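Local coordinates for antibiotic resistance protein (Deinococcus radiodurans, PDB 2VLI), which probably acts as a P-loop phosphotransferase that confers tunicamycin resistance by phosphorylating the antibiotic, at residues Phe109-Pro114 against Thr149-Ala154. Numbering follows the deposited sequence.
Sequences FTLIAP and THIDTA. With CD (cadmium ion), chain C.
Ile112 leans obliquely against the imidazole of His150, its longer branch directed at CD2, on the face of a parallel strand pair that also carries Thr110 and Asp152. Followed outward, CB of Ile112 rests near CA of Asp152; CG1, turned anti to the carbonyl carbon (chi1 -53°), reaches CB and CD2 of His150; and CD1 ends 3.6 Å from His150 CD2. The other branch, CG2, faces Asp152 OD2 at 4.1 Å. His150 ND1 binds the cadmium ion at 2.3 Å, with Glu145 among the other ligands, and NE2 is hydrogen-bonded to Leu142 O, which together restrain the ring's rotation.

Leu111 and Ile151 occupy the other face, CD2 of Leu111 running alongside Ile151. Ile151 CG1 also packs 3.7 Å from Phe109 CD1. Thr149 CG2 meets the Phe109 ring at its edge, close to its plane. Ile165 and Val169 of helix 158-169 pack on Phe109, and Gln168 touches Ile151.

Between the backbones, Thr110 N bonds to Thr149 O, Ile151 N to Thr110 O, and Ile112 N to Ile151 O. Where the strands end, Ile112 O accepts from Thr153 N at 3.0 Å in a nearly straight bond (169°), from a water, and weakly from Thr153 OG1. Asp152 OD1 accepts from Ala154 N at 2.9 Å, closing an Asx turn just beyond the strand. Pro114 CG touches Ala154 as the first chain reaches the N-cap of helix 115-123.

Strand 107-112 thus lies between strand 7-11 and strand 150-152, outermost within this chain, completing one side of the five-stranded parallel sheet, order 2-3-1-4-5, found in P-loop kinases.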
ATOM      1  N   PHE A 109      -3.171  -1.201 -16.207  1.00 16.08           N
ATOM      2  CA  PHE A 109      -4.106  -2.128 -15.613  1.00 15.70           C
ATOM      3  C   PHE A 109      -3.475  -2.818 -14.459  1.00 15.95           C
ATOM      4  O   PHE A 109      -2.252  -3.106 -14.487  1.00 15.97           O
ATOM      5  CB  PHE A 109      -4.494  -3.223 -16.635  1.00 16.25           C
ATOM      6  CG  PHE A 109      -5.127  -2.704 -17.868  1.00 16.28           C
ATOM      7  CD1 PHE A 109      -6.450  -2.254 -17.845  1.00 16.73           C
ATOM      8  CD2 PHE A 109      -4.397  -2.591 -19.064  1.00 19.79           C
ATOM      9  CE1 PHE A 109      -7.040  -1.764 -18.978  1.00 21.69           C
ATOM     10  CE2 PHE A 109      -4.983  -2.091 -20.199  1.00 21.41           C
ATOM     11  CZ  PHE A 109      -6.292  -1.692 -20.185  1.00 21.26           C
ATOM     12  N   THR A 110      -4.301  -3.169 -13.459  1.00 15.42           N
ATOM     13  CA  THR A 110      -3.915  -4.047 -12.344  1.00 14.77           C
ATOM     14  C   THR A 110      -4.880  -5.237 -12.316  1.00 16.95           C
ATOM     15  O   THR A 110      -6.087  -5.055 -12.352  1.00 17.79           O
ATOM     16  CB  THR A 110      -3.912  -3.277 -11.010  1.00 16.08           C
ATOM     17  OG1 THR A 110      -2.890  -2.269 -11.063  1.00 15.77           O
ATOM     18  CG2 THR A 110      -3.643  -4.176  -9.779  1.00 15.57           C
ATOM     19  N   LEU A 111      -4.322  -6.442 -12.358  1.00 16.58           N
ATOM     20  CA  LEU A 111      -5.115  -7.672 -12.299  1.00 16.59           C
ATOM     21  C   LEU A 111      -5.514  -7.958 -10.908  1.00 15.86           C
ATOM     22  O   LEU A 111      -4.668  -8.105 -10.026  1.00 16.76           O
ATOM     23  CB  LEU A 111      -4.327  -8.844 -12.832  1.00 16.95           C
ATOM     24  CG  LEU A 111      -3.762  -8.594 -14.218  1.00 19.20           C
ATOM     25  CD1 LEU A 111      -3.120  -9.838 -14.806  1.00 23.95           C
ATOM     26  CD2 LEU A 111      -4.830  -8.039 -15.149  1.00 21.96           C
ATOM     27  N   ILE A 112      -6.830  -8.061 -10.711  1.00 16.86           N
ATOM     28  CA  ILE A 112      -7.412  -8.522  -9.460  1.00 17.53           C
ATOM     29  C   ILE A 112      -7.739 -10.008  -9.578  1.00 17.19           C
ATOM     30  O   ILE A 112      -8.734 -10.392 -10.181  1.00 17.15           O
ATOM     31  CB  ILE A 112      -8.695  -7.760  -9.114  1.00 17.98           C
ATOM     32  CG1 ILE A 112      -8.444  -6.242  -9.137  1.00 19.96           C
ATOM     33  CG2 ILE A 112      -9.269  -8.266  -7.766  1.00 18.06           C
ATOM     34  CD1 ILE A 112      -7.162  -5.836  -8.388  1.00 24.81           C
ATOM     35  N   ALA A 113      -6.902 -10.828  -8.983  1.00 17.42           N
ATOM     36  CA  ALA A 113      -6.994 -12.247  -9.155  1.00 17.39           C
ATOM     37  C   ALA A 113      -7.499 -12.898  -7.891  1.00 17.99           C
ATOM     38  O   ALA A 113      -7.231 -12.411  -6.805  1.00 17.42           O
ATOM     39  CB  ALA A 113      -5.630 -12.812  -9.544  1.00 17.91           C
ATOM     40  N   PRO A 114      -8.226 -14.035  -8.030  1.00 19.10           N
ATOM     41  CA  PRO A 114      -8.726 -14.779  -6.888  1.00 19.18           C
ATOM     42  C   PRO A 114      -7.620 -15.328  -5.989  1.00 19.46           C
ATOM     43  O   PRO A 114      -6.554 -15.766  -6.482  1.00 19.22           O
ATOM     44  CB  PRO A 114      -9.509 -15.930  -7.538  1.00 19.02           C
ATOM     45  CG  PRO A 114      -9.924 -15.380  -8.839  1.00 20.80           C
ATOM     46  CD  PRO A 114      -8.711 -14.610  -9.300  1.00 17.90           C
ATOM     47  N   THR A 149      -6.483   1.206 -13.777  1.00 16.25           N
ATOM     48  CA  THR A 149      -7.720   0.452 -14.020  1.00 16.42           C
ATOM     49  C   THR A 149      -7.620  -1.000 -13.567  1.00 16.49           C
ATOM     50  O   THR A 149      -6.672  -1.675 -13.878  1.00 15.73           O
ATOM     51  CB  THR A 149      -7.993   0.505 -15.530  1.00 16.80           C
ATOM     52  OG1 THR A 149      -8.272   1.869 -15.868  1.00 18.49           O
ATOM     53  CG2 THR A 149      -9.164  -0.455 -15.972  1.00 18.72           C
ATOM     54  N   HIS A 150      -8.601  -1.453 -12.812  1.00 15.91           N
ATOM     55  CA  HIS A 150      -8.718  -2.804 -12.352  1.00 15.44           C
ATOM     56  C   HIS A 150      -9.320  -3.708 -13.411  1.00 16.68           C
ATOM     57  O   HIS A 150     -10.253  -3.335 -14.097  1.00 15.92           O
ATOM     58  CB  HIS A 150      -9.596  -2.842 -11.087  1.00 17.33           C
ATOM     59  CG  HIS A 150      -8.974  -2.193  -9.883  1.00 17.57           C
ATOM     60  ND1 HIS A 150      -9.529  -1.112  -9.232  1.00 13.78           N
ATOM     61  CD2 HIS A 150      -7.807  -2.446  -9.247  1.00 16.55           C
ATOM     62  CE1 HIS A 150      -8.758  -0.769  -8.215  1.00 14.76           C
ATOM     63  NE2 HIS A 150      -7.692  -1.542  -8.211  1.00  9.07           N
ATOM     64  N   ILE A 151      -8.770  -4.912 -13.528  1.00 15.73           N
ATOM     65  CA  ILE A 151      -9.357  -5.977 -14.383  1.00 16.95           C
ATOM     66  C   ILE A 151      -9.515  -7.184 -13.475  1.00 15.96           C
ATOM     67  O   ILE A 151      -8.545  -7.711 -12.968  1.00 16.88           O
ATOM     68  CB  ILE A 151      -8.432  -6.372 -15.540  1.00 17.02           C
ATOM     69  CG1 ILE A 151      -8.201  -5.218 -16.501  1.00 17.95           C
ATOM     70  CG2 ILE A 151      -9.007  -7.657 -16.314  1.00 18.46           C
ATOM     71  CD1 ILE A 151      -9.283  -4.930 -17.413  1.00 19.53           C
ATOM     72  N   ASP A 152     -10.743  -7.598 -13.202  1.00 16.57           N
ATOM     73  CA  ASP A 152     -10.948  -8.735 -12.311  1.00 17.01           C
ATOM     74  C   ASP A 152     -10.953  -9.958 -13.176  1.00 16.99           C
ATOM     75  O   ASP A 152     -11.709 -10.022 -14.143  1.00 17.67           O
ATOM     76  CB  ASP A 152     -12.290  -8.625 -11.609  1.00 17.57           C
ATOM     77  CG  ASP A 152     -12.462  -9.622 -10.461  1.00 20.54           C
ATOM     78  OD1 ASP A 152     -12.090 -10.860 -10.559  1.00 19.13           O
ATOM     79  OD2 ASP A 152     -12.924  -9.129  -9.403  1.00 24.95           O
ATOM     80  N   THR A 153     -10.131 -10.936 -12.828  1.00 17.33           N
ATOM     81  CA  THR A 153      -9.884 -12.077 -13.689  1.00 17.89           C
ATOM     82  C   THR A 153     -10.677 -13.302 -13.233  1.00 19.68           C
ATOM     83  O   THR A 153     -10.582 -14.374 -13.851  1.00 20.73           O
ATOM     84  CB  THR A 153      -8.364 -12.442 -13.731  1.00 16.70           C
ATOM     85  OG1 THR A 153      -7.914 -12.863 -12.446  1.00 18.14           O
ATOM     86  CG2 THR A 153      -7.533 -11.264 -14.178  1.00 18.91           C
ATOM     87  N   ALA A 154     -11.467 -13.152 -12.162  1.00 19.52           N
ATOM     88  CA  ALA A 154     -12.313 -14.227 -11.676  1.00 20.44           C
ATOM     89  C   ALA A 154     -13.066 -14.891 -12.837  1.00 20.67           C
ATOM     90  O   ALA A 154     -13.811 -14.262 -13.576  1.00 18.61           O
ATOM     91  CB  ALA A 154     -13.275 -13.740 -10.648  1.00 20.53           C
TER
HETATM   92 CD    CD C1177     -11.589  -0.040  -9.542  1.00 14.39          CD
HETATM   93  O   HOH W   1     -10.743 -11.843  -8.700  1.00 23.08           O